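Local coordinates for protein glutathione S-transferase (Pseudomonas fluorescens, PDB 3M3M) that probably conjugates glutathione to electrophilic substrates, and binds glutathione where a thioredoxin-like domain meets an all-helical domain, at residues Asn50-Ile55 / Leu66-Ala71; Gly13-Ile18 / Lys54-Glu59; Lys5-Tyr10 / Gln32-Leu37; Phe98-Ser103 / Ile162-Tyr167. All blocks are in the same frame, centred on the assembly; numbering follows the deposited sequence.

Contact 1 (Asn50-Ile55 / Leu66-Ala71). With NA (sodium ion), chain C; GSH (glutathione), chain B.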
# COMPACT_ATOMS: atom_id res chain seq x y z
N ASN A 50 17.15 -2.48 6.80
CA ASN A 50 15.92 -2.79 7.56
C ASN A 50 16.13 -4.13 8.24
O ASN A 50 16.07 -5.17 7.64
CB ASN A 50 14.63 -2.86 6.63
CG ASN A 50 13.40 -3.22 7.43
OD1 ASN A 50 13.50 -3.39 8.65
ND2 ASN A 50 12.23 -3.42 6.73
N PRO A 51 16.32 -4.13 9.57
CA PRO A 51 16.56 -5.35 10.34
C PRO A 51 15.36 -6.25 10.32
O PRO A 51 15.48 -7.46 10.58
CB PRO A 51 16.91 -4.85 11.77
CG PRO A 51 16.32 -3.49 11.78
CD PRO A 51 16.36 -2.91 10.37
N ASN A 52 14.19 -5.71 9.96
CA ASN A 52 13.00 -6.54 9.87
C ASN A 52 12.98 -7.30 8.53
O ASN A 52 12.15 -8.19 8.37
CB ASN A 52 11.72 -5.66 10.03
CG ASN A 52 10.48 -6.47 10.31
OD1 ASN A 52 10.52 -7.36 11.14
ND2 ASN A 52 9.32 -6.10 9.68
N GLY A 53 13.90 -6.99 7.59
CA GLY A 53 14.05 -7.87 6.41
C GLY A 53 12.93 -7.68 5.37
O GLY A 53 12.61 -8.62 4.63
N LYS A 54 12.35 -6.48 5.33
CA LYS A 54 11.26 -6.18 4.35
C LYS A 54 11.50 -4.99 3.49
O LYS A 54 12.16 -4.02 3.91
CB LYS A 54 9.92 -5.95 5.09
CG LYS A 54 9.45 -7.37 5.79
CD LYS A 54 8.12 -7.22 6.45
CE LYS A 54 7.81 -8.49 7.34
NZ LYS A 54 8.09 -9.84 6.84
N ILE A 55 10.89 -5.00 2.30
CA ILE A 55 10.82 -3.80 1.46
C ILE A 55 9.36 -3.27 1.65
O ILE A 55 8.43 -4.01 1.95
CB ILE A 55 11.10 -4.13 -0.02
CG1 ILE A 55 10.30 -5.35 -0.44
CG2 ILE A 55 12.69 -4.25 -0.12
CD1 ILE A 55 10.56 -5.76 -1.90
N LEU A 66 14.69 4.55 6.35
CA LEU A 66 13.38 4.53 7.04
C LEU A 66 12.65 3.33 6.41
O LEU A 66 12.70 3.11 5.19
CB LEU A 66 12.59 5.82 6.73
CG LEU A 66 13.38 7.12 7.12
CD1 LEU A 66 12.63 8.29 6.53
CD2 LEU A 66 13.43 7.19 8.61
N TRP A 67 11.99 2.55 7.25
CA TRP A 67 11.24 1.44 6.73
C TRP A 67 9.81 1.48 7.35
O TRP A 67 9.52 2.41 8.14
CB TRP A 67 11.99 0.10 7.00
CG TRP A 67 12.64 -0.05 8.36
CD1 TRP A 67 13.94 0.32 8.74
CD2 TRP A 67 12.10 -0.75 9.49
NE1 TRP A 67 14.18 -0.07 10.06
CE2 TRP A 67 13.07 -0.70 10.53
CE3 TRP A 67 10.89 -1.45 9.72
CZ2 TRP A 67 12.87 -1.31 11.77
CZ3 TRP A 67 10.66 -2.02 10.99
CH2 TRP A 67 11.63 -1.90 12.00
N GLU A 68 8.99 0.52 6.93
CA GLU A 68 7.54 0.49 7.02
C GLU A 68 6.94 1.47 5.99
O GLU A 68 7.04 2.59 6.13
CB GLU A 68 7.04 0.77 8.42
CG GLU A 68 7.32 -0.37 9.39
CD GLU A 68 6.61 -1.66 9.05
OE1 GLU A 68 5.48 -1.60 8.66
OE2 GLU A 68 7.21 -2.65 9.29
N SER A 69 6.29 0.91 5.00
CA SER A 69 5.70 1.70 3.93
C SER A 69 4.80 2.78 4.48
O SER A 69 4.86 3.90 3.98
CB SER A 69 4.85 0.80 2.96
OG SER A 69 3.77 0.15 3.62
N ASN A 70 4.00 2.47 5.48
CA ASN A 70 3.08 3.53 5.96
C ASN A 70 3.81 4.64 6.74
O ASN A 70 3.34 5.79 6.75
CB ASN A 70 1.94 2.96 6.78
CG ASN A 70 0.91 2.21 5.93
OD1 ASN A 70 0.97 2.20 4.71
ND2 ASN A 70 0.00 1.52 6.60
N ALA A 71 4.98 4.30 7.35
CA ALA A 71 5.76 5.39 8.05
C ALA A 71 6.47 6.22 6.99
O ALA A 71 6.48 7.43 7.08
CB ALA A 71 6.81 4.75 8.99
NA NA C . 3.68 0.01 7.07
N1 GSH B . 4.60 -3.77 7.36
CA1 GSH B . 5.55 -3.69 6.18
C1 GSH B . 5.31 -2.44 5.33
O11 GSH B . 6.32 -1.91 4.78
O12 GSH B . 4.12 -2.05 5.16
CB1 GSH B . 5.31 -5.00 5.36
CG1 GSH B . 6.23 -4.94 4.19
CD1 GSH B . 6.33 -6.32 3.51
OE1 GSH B . 5.60 -7.41 3.98
N2 GSH B . 7.15 -6.50 2.43
CA2 GSH B . 7.23 -7.81 1.78
C2 GSH B . 8.58 -8.32 2.03
O2 GSH B . 9.59 -7.46 1.99
CB2 GSH B . 7.00 -7.57 0.27
SG2 GSH B . 5.26 -6.91 -0.05
N3 GSH B . 8.77 -9.60 2.31
CA3 GSH B . 10.16 -10.06 2.47
C3 GSH B . 10.34 -11.07 3.59
O31 GSH B . 11.35 -11.84 3.61
O32 GSH B . 9.50 -11.09 4.51
O HOH W 1 9.31 -3.62 7.61

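Contact 2 (Gly13-Ile18 / Lys54-Glu59). With GSH (glutathione), chain B.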
# COMPACT_ATOMS: atom_id res chain seq x y z
N GLY A 13 2.60 -4.28 -3.37
CA GLY A 13 1.69 -3.22 -3.06
C GLY A 13 2.34 -2.27 -2.06
O GLY A 13 2.15 -1.05 -2.17
N ASN A 14 3.06 -2.80 -1.06
CA ASN A 14 3.70 -1.92 -0.07
C ASN A 14 4.72 -0.97 -0.70
O ASN A 14 4.84 0.20 -0.31
CB ASN A 14 4.34 -2.73 1.05
CG ASN A 14 3.27 -3.47 1.85
OD1 ASN A 14 3.35 -4.73 2.01
ND2 ASN A 14 2.29 -2.71 2.36
N CYS A 15 5.41 -1.44 -1.75
CA CYS A 15 6.37 -0.59 -2.47
C CYS A 15 5.67 0.36 -3.46
O CYS A 15 6.14 1.52 -3.65
CB CYS A 15 7.33 -1.52 -3.26
SG CYS A 15 8.37 -2.52 -2.14
N TYR A 16 4.58 -0.10 -4.10
CA TYR A 16 3.79 0.78 -4.94
C TYR A 16 3.30 2.04 -4.20
O TYR A 16 3.30 3.17 -4.74
CB TYR A 16 2.58 0.01 -5.50
CG TYR A 16 1.66 0.89 -6.34
CD1 TYR A 16 2.17 1.89 -7.25
CD2 TYR A 16 0.26 0.73 -6.18
CE1 TYR A 16 1.25 2.70 -8.00
CE2 TYR A 16 -0.66 1.54 -6.93
CZ TYR A 16 -0.12 2.49 -7.86
OH TYR A 16 -1.01 3.30 -8.55
N LYS A 17 2.92 1.91 -2.90
CA LYS A 17 2.58 3.08 -2.14
C LYS A 17 3.64 4.16 -2.22
O LYS A 17 3.27 5.35 -2.36
CB LYS A 17 2.52 2.74 -0.61
CG LYS A 17 1.40 1.79 -0.23
CD LYS A 17 1.65 1.23 1.17
CE LYS A 17 0.60 0.18 1.49
NZ LYS A 17 0.80 -0.40 2.89
N ILE A 18 4.93 3.78 -2.20
CA ILE A 18 6.02 4.75 -2.18
C ILE A 18 6.28 5.30 -3.62
O ILE A 18 6.48 6.52 -3.79
CB ILE A 18 7.27 4.11 -1.60
CG1 ILE A 18 6.94 3.43 -0.21
CG2 ILE A 18 8.34 5.19 -1.40
CD1 ILE A 18 6.07 4.29 0.75
N LYS A 54 12.35 -6.48 5.33
CA LYS A 54 11.26 -6.18 4.35
C LYS A 54 11.50 -4.99 3.49
O LYS A 54 12.16 -4.02 3.91
CB LYS A 54 9.92 -5.95 5.09
CG LYS A 54 9.45 -7.37 5.79
CD LYS A 54 8.12 -7.22 6.45
CE LYS A 54 7.81 -8.49 7.34
NZ LYS A 54 8.09 -9.84 6.84
N ILE A 55 10.89 -5.00 2.30
CA ILE A 55 10.82 -3.80 1.46
C ILE A 55 9.36 -3.27 1.65
O ILE A 55 8.43 -4.01 1.95
CB ILE A 55 11.10 -4.13 -0.02
CG1 ILE A 55 10.30 -5.35 -0.44
CG2 ILE A 55 12.69 -4.25 -0.12
CD1 ILE A 55 10.56 -5.76 -1.90
N PRO A 56 9.17 -1.96 1.48
CA PRO A 56 10.16 -0.96 0.97
C PRO A 56 11.04 -0.41 2.11
O PRO A 56 10.70 -0.49 3.33
CB PRO A 56 9.25 0.12 0.38
CG PRO A 56 8.06 0.09 1.37
CD PRO A 56 7.79 -1.43 1.49
N VAL A 57 12.21 0.09 1.69
CA VAL A 57 13.09 0.93 2.50
C VAL A 57 13.33 2.21 1.72
O VAL A 57 13.50 2.19 0.50
CB VAL A 57 14.43 0.22 2.68
CG1 VAL A 57 15.36 1.19 3.58
CG2 VAL A 57 14.21 -1.10 3.45
N LEU A 58 13.33 3.35 2.42
CA LEU A 58 13.63 4.66 1.81
C LEU A 58 14.95 5.07 2.43
O LEU A 58 15.10 5.17 3.66
CB LEU A 58 12.57 5.71 2.13
CG LEU A 58 12.90 7.12 1.62
CD1 LEU A 58 12.84 7.09 0.13
CD2 LEU A 58 11.92 8.19 2.08
N GLU A 59 15.95 5.29 1.56
CA GLU A 59 17.25 5.71 2.06
C GLU A 59 17.48 7.17 1.66
O GLU A 59 17.28 7.56 0.50
CB GLU A 59 18.35 4.83 1.43
CG GLU A 59 19.78 5.34 1.80
CD GLU A 59 20.81 4.44 1.10
OE1 GLU A 59 20.76 3.25 1.29
OE2 GLU A 59 21.68 4.93 0.37
N1 GSH B . 4.60 -3.77 7.36
CA1 GSH B . 5.55 -3.69 6.18
C1 GSH B . 5.31 -2.44 5.33
O11 GSH B . 6.32 -1.91 4.78
O12 GSH B . 4.12 -2.05 5.16
CB1 GSH B . 5.31 -5.00 5.36
CG1 GSH B . 6.23 -4.94 4.19
CD1 GSH B . 6.33 -6.32 3.51
OE1 GSH B . 5.60 -7.41 3.98
N2 GSH B . 7.15 -6.50 2.43
CA2 GSH B . 7.23 -7.81 1.78
C2 GSH B . 8.58 -8.32 2.03
O2 GSH B . 9.59 -7.46 1.99
CB2 GSH B . 7.00 -7.57 0.27
SG2 GSH B . 5.26 -6.91 -0.05
N3 GSH B . 8.77 -9.60 2.31
CA3 GSH B . 10.16 -10.06 2.47
C3 GSH B . 10.34 -11.07 3.59
O31 GSH B . 11.35 -11.84 3.61
O32 GSH B . 9.50 -11.09 4.51

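Contact 3 (Lys5-Tyr10 / Gln32-Leu37). With GSH (glutathione), chain B.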
# COMPACT_ATOMS: atom_id res chain seq x y z
N LYS A 5 16.37 7.20 -2.36
CA LYS A 5 16.60 5.93 -3.00
C LYS A 5 15.62 4.94 -2.34
O LYS A 5 15.56 4.91 -1.11
CB LYS A 5 18.05 5.46 -2.79
CG LYS A 5 18.34 4.08 -3.40
CD LYS A 5 19.85 3.78 -3.27
CE LYS A 5 20.21 2.46 -3.91
NZ LYS A 5 21.71 2.17 -3.66
N VAL A 6 14.85 4.25 -3.16
CA VAL A 6 13.88 3.24 -2.64
C VAL A 6 14.42 1.91 -2.97
O VAL A 6 14.74 1.63 -4.13
CB VAL A 6 12.48 3.40 -3.35
CG1 VAL A 6 11.52 2.29 -2.85
CG2 VAL A 6 11.88 4.87 -3.16
N TYR A 7 14.47 1.03 -1.96
CA TYR A 7 14.68 -0.35 -2.21
C TYR A 7 13.32 -1.02 -2.29
O TYR A 7 12.54 -0.95 -1.32
CB TYR A 7 15.46 -0.95 -1.03
CG TYR A 7 16.86 -0.39 -0.98
CD1 TYR A 7 17.95 -1.08 -1.56
CD2 TYR A 7 17.10 0.83 -0.32
CE1 TYR A 7 19.23 -0.54 -1.59
CE2 TYR A 7 18.42 1.39 -0.31
CZ TYR A 7 19.46 0.69 -0.93
OH TYR A 7 20.76 1.23 -0.88
N GLY A 8 13.01 -1.70 -3.40
CA GLY A 8 11.61 -2.11 -3.58
C GLY A 8 11.43 -3.09 -4.73
O GLY A 8 12.40 -3.39 -5.48
N ASP A 9 10.19 -3.56 -4.88
CA ASP A 9 9.74 -4.39 -5.98
C ASP A 9 8.48 -3.70 -6.47
O ASP A 9 7.52 -3.55 -5.75
CB ASP A 9 9.51 -5.77 -5.47
CG ASP A 9 8.86 -6.76 -6.54
OD1 ASP A 9 8.46 -6.35 -7.64
OD2 ASP A 9 8.89 -8.01 -6.19
N TYR A 10 8.44 -3.25 -7.73
CA TYR A 10 7.21 -2.58 -8.17
C TYR A 10 5.95 -3.40 -8.04
O TYR A 10 4.86 -2.80 -7.89
CB TYR A 10 7.31 -2.11 -9.65
CG TYR A 10 8.29 -1.01 -9.87
CD1 TYR A 10 8.10 0.24 -9.28
CD2 TYR A 10 9.46 -1.22 -10.66
CE1 TYR A 10 9.01 1.30 -9.52
CE2 TYR A 10 10.39 -0.17 -10.90
CZ TYR A 10 10.15 1.07 -10.30
OH TYR A 10 11.03 2.13 -10.57
N GLN A 32 16.04 0.93 -6.47
CA GLN A 32 16.89 -0.27 -6.48
C GLN A 32 15.98 -1.49 -6.40
O GLN A 32 15.34 -1.68 -5.35
CB GLN A 32 17.89 -0.20 -5.35
CG GLN A 32 18.69 -1.51 -5.13
CD GLN A 32 19.53 -1.87 -6.33
OE1 GLN A 32 20.44 -1.13 -6.66
NE2 GLN A 32 19.20 -3.01 -7.02
N ALA A 33 15.85 -2.29 -7.48
CA ALA A 33 15.00 -3.48 -7.49
C ALA A 33 15.54 -4.47 -6.48
O ALA A 33 16.76 -4.65 -6.40
CB ALA A 33 15.06 -4.15 -8.92
N VAL A 34 14.67 -5.08 -5.67
CA VAL A 34 15.01 -6.12 -4.69
C VAL A 34 14.17 -7.35 -5.08
O VAL A 34 12.95 -7.21 -5.30
CB VAL A 34 14.59 -5.62 -3.31
CG1 VAL A 34 14.75 -6.72 -2.23
CG2 VAL A 34 15.41 -4.39 -2.93
N ASP A 35 14.83 -8.51 -5.15
CA ASP A 35 14.22 -9.77 -5.49
C ASP A 35 14.10 -10.58 -4.20
O ASP A 35 15.09 -11.13 -3.73
CB ASP A 35 15.08 -10.49 -6.55
CG ASP A 35 14.42 -11.74 -7.05
OD1 ASP A 35 13.50 -12.28 -6.36
OD2 ASP A 35 14.75 -12.09 -8.22
N ILE A 36 12.87 -10.68 -3.65
CA ILE A 36 12.73 -11.32 -2.34
C ILE A 36 12.92 -12.83 -2.56
O ILE A 36 13.63 -13.47 -1.77
CB ILE A 36 11.32 -11.10 -1.80
CG1 ILE A 36 11.16 -9.64 -1.35
CG2 ILE A 36 11.06 -12.15 -0.68
CD1 ILE A 36 9.69 -9.27 -1.22
N LEU A 37 12.35 -13.42 -3.64
CA LEU A 37 12.55 -14.91 -3.85
C LEU A 37 14.03 -15.24 -4.03
O LEU A 37 14.55 -16.30 -3.56
CB LEU A 37 11.74 -15.44 -5.03
CG LEU A 37 11.77 -16.95 -5.23
CD1 LEU A 37 11.14 -17.75 -4.07
CD2 LEU A 37 10.97 -17.17 -6.45
N1 GSH B . 4.60 -3.77 7.36
CA1 GSH B . 5.55 -3.69 6.18
C1 GSH B . 5.31 -2.44 5.33
O11 GSH B . 6.32 -1.91 4.78
O12 GSH B . 4.12 -2.05 5.16
CB1 GSH B . 5.31 -5.00 5.36
CG1 GSH B . 6.23 -4.94 4.19
CD1 GSH B . 6.33 -6.32 3.51
OE1 GSH B . 5.60 -7.41 3.98
N2 GSH B . 7.15 -6.50 2.43
CA2 GSH B . 7.23 -7.81 1.78
C2 GSH B . 8.58 -8.32 2.03
O2 GSH B . 9.59 -7.46 1.99
CB2 GSH B . 7.00 -7.57 0.27
SG2 GSH B . 5.26 -6.91 -0.05
N3 GSH B . 8.77 -9.60 2.31
CA3 GSH B . 10.16 -10.06 2.47
C3 GSH B . 10.34 -11.07 3.59
O31 GSH B . 11.35 -11.84 3.61
O32 GSH B . 9.50 -11.09 4.51
O HOH W 2 10.88 -9.16 -4.94

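Contact 4 (Phe98-Ser103 / Ile162-Tyr167). With GSH (glutathione), chain B.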
# COMPACT_ATOMS: atom_id res chain seq x y z
N PHE A 98 -3.29 2.03 10.20
CA PHE A 98 -3.09 0.87 11.07
C PHE A 98 -4.11 -0.18 10.68
O PHE A 98 -3.80 -1.38 10.71
CB PHE A 98 -3.20 1.35 12.53
CG PHE A 98 -2.00 2.13 12.95
CD1 PHE A 98 -0.78 1.47 13.01
CD2 PHE A 98 -2.08 3.49 13.29
CE1 PHE A 98 0.39 2.17 13.40
CE2 PHE A 98 -0.97 4.21 13.66
CZ PHE A 98 0.29 3.54 13.71
N PHE A 99 -5.36 0.23 10.41
CA PHE A 99 -6.37 -0.72 9.93
C PHE A 99 -5.87 -1.44 8.69
O PHE A 99 -6.03 -2.65 8.54
CB PHE A 99 -7.67 0.07 9.57
CG PHE A 99 -8.65 -0.68 8.63
CD1 PHE A 99 -9.66 -1.51 9.12
CD2 PHE A 99 -8.55 -0.44 7.20
CE1 PHE A 99 -10.57 -2.19 8.19
CE2 PHE A 99 -9.48 -1.04 6.33
CZ PHE A 99 -10.45 -1.88 6.80
N GLU A 100 -5.20 -0.69 7.81
CA GLU A 100 -4.70 -1.37 6.57
C GLU A 100 -3.62 -2.46 6.87
O GLU A 100 -3.70 -3.62 6.30
CB GLU A 100 -4.09 -0.34 5.60
CG GLU A 100 -3.55 -0.99 4.30
CD GLU A 100 -2.01 -1.22 4.32
OE1 GLU A 100 -1.30 -0.57 5.09
OE2 GLU A 100 -1.52 -1.95 3.45
N GLN A 101 -2.73 -2.17 7.83
CA GLN A 101 -1.67 -3.11 8.17
C GLN A 101 -2.24 -4.34 9.00
O GLN A 101 -1.70 -5.45 8.87
CB GLN A 101 -0.57 -2.36 8.98
CG GLN A 101 0.27 -1.46 8.07
CD GLN A 101 1.16 -2.29 7.11
OE1 GLN A 101 1.08 -2.17 5.81
NE2 GLN A 101 2.01 -3.11 7.67
N TYR A 102 -3.35 -4.14 9.76
CA TYR A 102 -3.78 -5.18 10.72
C TYR A 102 -4.94 -6.02 10.12
O TYR A 102 -4.98 -7.26 10.22
CB TYR A 102 -4.22 -4.53 12.05
CG TYR A 102 -4.37 -5.62 13.09
CD1 TYR A 102 -3.24 -6.05 13.78
CD2 TYR A 102 -5.60 -6.27 13.31
CE1 TYR A 102 -3.27 -7.11 14.70
CE2 TYR A 102 -5.65 -7.33 14.26
CZ TYR A 102 -4.47 -7.70 14.95
OH TYR A 102 -4.51 -8.79 15.84
N SER A 103 -5.86 -5.34 9.44
CA SER A 103 -7.14 -5.91 9.04
C SER A 103 -7.30 -6.16 7.55
O SER A 103 -8.29 -6.74 7.17
CB SER A 103 -8.29 -4.96 9.53
OG SER A 103 -8.35 -5.04 10.99
N ILE A 162 -3.97 6.33 -0.25
CA ILE A 162 -2.80 5.76 -0.93
C ILE A 162 -2.48 4.37 -0.27
O ILE A 162 -2.30 3.33 -0.99
CB ILE A 162 -1.62 6.65 -0.83
CG1 ILE A 162 -1.87 7.96 -1.68
CG2 ILE A 162 -0.34 5.89 -1.36
CD1 ILE A 162 -0.87 9.06 -1.38
N ALA A 163 -2.44 4.34 1.05
CA ALA A 163 -2.14 3.05 1.75
C ALA A 163 -3.12 1.94 1.33
O ALA A 163 -2.74 0.75 1.14
CB ALA A 163 -2.17 3.32 3.28
N LEU A 164 -4.43 2.25 1.31
CA LEU A 164 -5.45 1.22 0.99
C LEU A 164 -5.62 0.98 -0.53
O LEU A 164 -6.05 -0.14 -0.92
CB LEU A 164 -6.80 1.55 1.66
CG LEU A 164 -6.68 1.18 3.18
CD1 LEU A 164 -7.55 1.91 4.04
CD2 LEU A 164 -6.89 -0.30 3.37
N TYR A 165 -5.27 1.96 -1.39
CA TYR A 165 -5.44 1.76 -2.82
C TYR A 165 -4.44 0.74 -3.32
O TYR A 165 -4.76 -0.02 -4.24
CB TYR A 165 -5.18 3.08 -3.53
CG TYR A 165 -5.32 3.00 -5.04
CD1 TYR A 165 -6.63 3.03 -5.65
CD2 TYR A 165 -4.19 2.84 -5.83
CE1 TYR A 165 -6.75 2.91 -7.03
CE2 TYR A 165 -4.33 2.69 -7.25
CZ TYR A 165 -5.59 2.70 -7.78
OH TYR A 165 -5.70 2.55 -9.19
N ALA A 166 -3.24 0.73 -2.70
CA ALA A 166 -2.14 -0.05 -3.28
C ALA A 166 -2.52 -1.52 -3.49
O ALA A 166 -2.30 -2.04 -4.60
CB ALA A 166 -0.83 0.07 -2.41
N TYR A 167 -3.06 -2.22 -2.47
CA TYR A 167 -3.47 -3.55 -2.73
C TYR A 167 -4.96 -3.61 -3.15
O TYR A 167 -5.34 -4.59 -3.80
CB TYR A 167 -3.31 -4.42 -1.45
CG TYR A 167 -1.83 -4.84 -1.33
CD1 TYR A 167 -1.32 -5.85 -2.17
CD2 TYR A 167 -1.06 -4.28 -0.33
CE1 TYR A 167 0.07 -6.26 -2.03
CE2 TYR A 167 0.29 -4.71 -0.14
CZ TYR A 167 0.82 -5.69 -0.98
OH TYR A 167 2.21 -6.04 -0.82
N1 GSH B . 4.60 -3.77 7.36
CA1 GSH B . 5.55 -3.69 6.18
C1 GSH B . 5.31 -2.44 5.33
O11 GSH B . 6.32 -1.91 4.78
O12 GSH B . 4.12 -2.05 5.16
CB1 GSH B . 5.31 -5.00 5.36
CG1 GSH B . 6.23 -4.94 4.19
CD1 GSH B . 6.33 -6.32 3.51
OE1 GSH B . 5.60 -7.41 3.98
N2 GSH B . 7.15 -6.50 2.43
CA2 GSH B . 7.23 -7.81 1.78
C2 GSH B . 8.58 -8.32 2.03
O2 GSH B . 9.59 -7.46 1.99
CB2 GSH B . 7.00 -7.57 0.27
SG2 GSH B . 5.26 -6.91 -0.05
N3 GSH B . 8.77 -9.60 2.31
CA3 GSH B . 10.16 -10.06 2.47
C3 GSH B . 10.34 -11.07 3.59
O31 GSH B . 11.35 -11.84 3.61
O32 GSH B . 9.50 -11.09 4.51

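Contact 1 (Asn50-Ile55 / Leu66-Ala71)
Trp-67 lays its indole beneath the amide of Asn-50. The two planes are only 16° apart, and Asn-50 OD1 sits 3.1 Å from Trp-67 CD2, over the middle of the bicyclic ring. With Trp-67 CG set between its backbone N and carbonyl carbon (chi1 42°), the indole turns toward the 50-55 loop. Asn-50 CB adds a CH-pi contact over the five-membered ring, Pro-51 CD comes to 3.6 Å from Trp-67 NE1, and Asn-52 CB approaches Trp-67 CZ3. Asparagine suits this place because Asn-50 OD1 also accepts from Asn-52 N at 2.8 Å, making an Asx turn, while ND2 donates to Lys-54 O. A serine in place of Trp-67 would probably leave the Asn-50 amide without its aromatic floor and Pro-51 with a gap beside it. Glu-68, the N-cap residue, is tied to the loop by a water shared between its OE2 and the ND2 atoms of Asn-50 and Asn-52. Glu-68 OE1 accepts from glutathione N1 at 2.7 Å and binds the sodium ion at 2.9 Å. Next, Ser-69 grips the same end of glutathione twice, N to O11 and OG to O12. The 66-71 segment thus runs from edge strand 65-67, paired with strand 57-60 through Leu-66, into helix 69-77, where Asn-70 reaches Glu-100 of helix 87-117.

Contact 2 (Gly13-Ile18 / Lys54-Glu59)
Ile-55, whose side chain rests on Cys-15, donates from its backbone N to glutathione O2 at 2.8 Å, nearly straight at 161°. Glutathione N2 returns a bond to Ile-55 O, so the cysteinyl unit of the tripeptide is held as though it were an added strand. Lys-54 follows the ligand farther out: its chain runs extended and bends only at the last torsion (chi4 -44°), which brings Lys-54 NZ to 3.0 Å from glutathione O32. A leucine in its place would probably leave that glycyl carboxylate without its positively charged mate. On the protein side, the soft sulfur Cys-15 SG lies against both residues of the turn, 3.8 Å from Ile-55 CB and equally far from Pro-56 CB. The Pro-56 ring presses on the first turns of helix 13-24: Pro-56 CG meets Asn-14 O at 3.6 Å and Ile-18 CG1 at 3.9 Å, the isoleucine crossing it at about a right angle, while CD packs on Asn-14 CB. Small or compact side chains suit this buried seam, where the backbones approach closely. The peptide bond between Ile-55 and Pro-56 is cis, consistent with the way the Ile-55 backbone is presented to the ligand. This cis-proline, set beside the start of the first helix, is a hallmark of the thioredoxin fold and of the glutathione site in the transferases.

Contact 3 (Lys5-Tyr10 / Gln32-Leu37)
Tyr-7 and Gln-32 pair in parallel, as do Gly-8 and Ala-33. Three backbone hydrogen bonds join the two segments: Gln-32 N to Val-6 O at 2.8 Å, Gly-8 N to Gln-32 O at 3.0 Å, and Val-34 N to Gly-8 O, where the N-H is bent to 146° as the strand ends. Gly-8 suits its place because a CB there would be crowded by Val-6 CG1. Tyr-7 and Gln-32 lie on one face of the sheet, and Gln-32 CG comes to 3.7 Å from the ring atoms Tyr-7 CD1 and CE1. The glutamine chain bends at chi2 (63°), curling its amide back so that NE2 donates almost straight to Ala-33 O. Lys-5 runs alongside, pointing the same way: Lys-5 CE packs 3.8 Å from Gln-32 CB, and its NZ donates to Tyr-7 OH, which is also bonded to Glu-59. The branched Val-34 follows the last pair, its CG2 at the edge of the Tyr-7 ring, 3.9 Å from Tyr-7 CB. Beyond the strands a water takes over the joining, giving hydrogen bonds to Asp-9 OD2 and Val-34 O and accepting one from Ile-36 N, while Asp-9 OD1 accepts from the backbone N of Arg-11. Ile-36 then offers CD1, 3.5 Å from CB2 of glutathione, an apolar wall for the cysteinyl unit. The pairing closes the beta-alpha-beta unit of strand 4-8, helix 13-24 and strand 29-33, with strand 29-33 at the sheet's edge and strand 4-8 flanked on its other side by antiparallel strand 57-60.

Contact 4 (Phe98-Ser103 / Ile162-Tyr167)
Glu-100 and Leu-164 make the tight part of this helix pair, their side chains sliding past each other in opposite directions. Leu-164 CD2 lies 3.5 Å from Glu-100 CG, so the glutamate's methylene carbons serve as an apolar surface. Glu-100 CG also rests 3.7 Å from Ala-163 O, and the small methyl of Ala-163 leaves room for the carboxylate beside its helix. With CG anti to the backbone N (chi1 180°), the glutamate reaches across toward the partner helix. Its buried charge is met outside the pair, by a salt bridge from OE2 to Lys-17 and a hydrogen bond from Asn-70 to OE1. The looser flank belongs to Phe-99, partly exposed, whose ring edge meets Leu-164 CD2 at 4.0 Å from Phe-99 CE2. Tyr-167 is buried but only grazes the partner helix, Tyr-167 CD2 being 4.5 Å from Glu-100 OE2; Tyr-167 OH instead points toward glutathione, 3.3 Å from SG2. The segment axes pass 9.7 Å apart at 35°, a roughly parallel pairing in the helical domain. Helices 87-117 and 159-168 thus pack together here, with helices 13-24 and 69-77 of the thioredoxin-like domain against them.

Contacts 1, 2 and 3 lie in the N-terminal thioredoxin-like domain and reach the same four-stranded sheet; contact 4 lies in the C-terminal helical domain. Along the chain, contacts 3 and 2 interleave, contact 1 shares Lys-54 and Ile-55 with contact 2, and contact 4 follows all of them. The centres of contacts 1 and 2 are about 7 Å apart, those of 2 and 3 about 8 Å, whereas 3 and 4 are separated by about 20 Å and do not touch. The domains are joined partly through Glu-100, which meets Lys-17 of contact 2 and Asn-70 of contact 1. Each contact touches glutathione, so together they line one ligand site between the two domains.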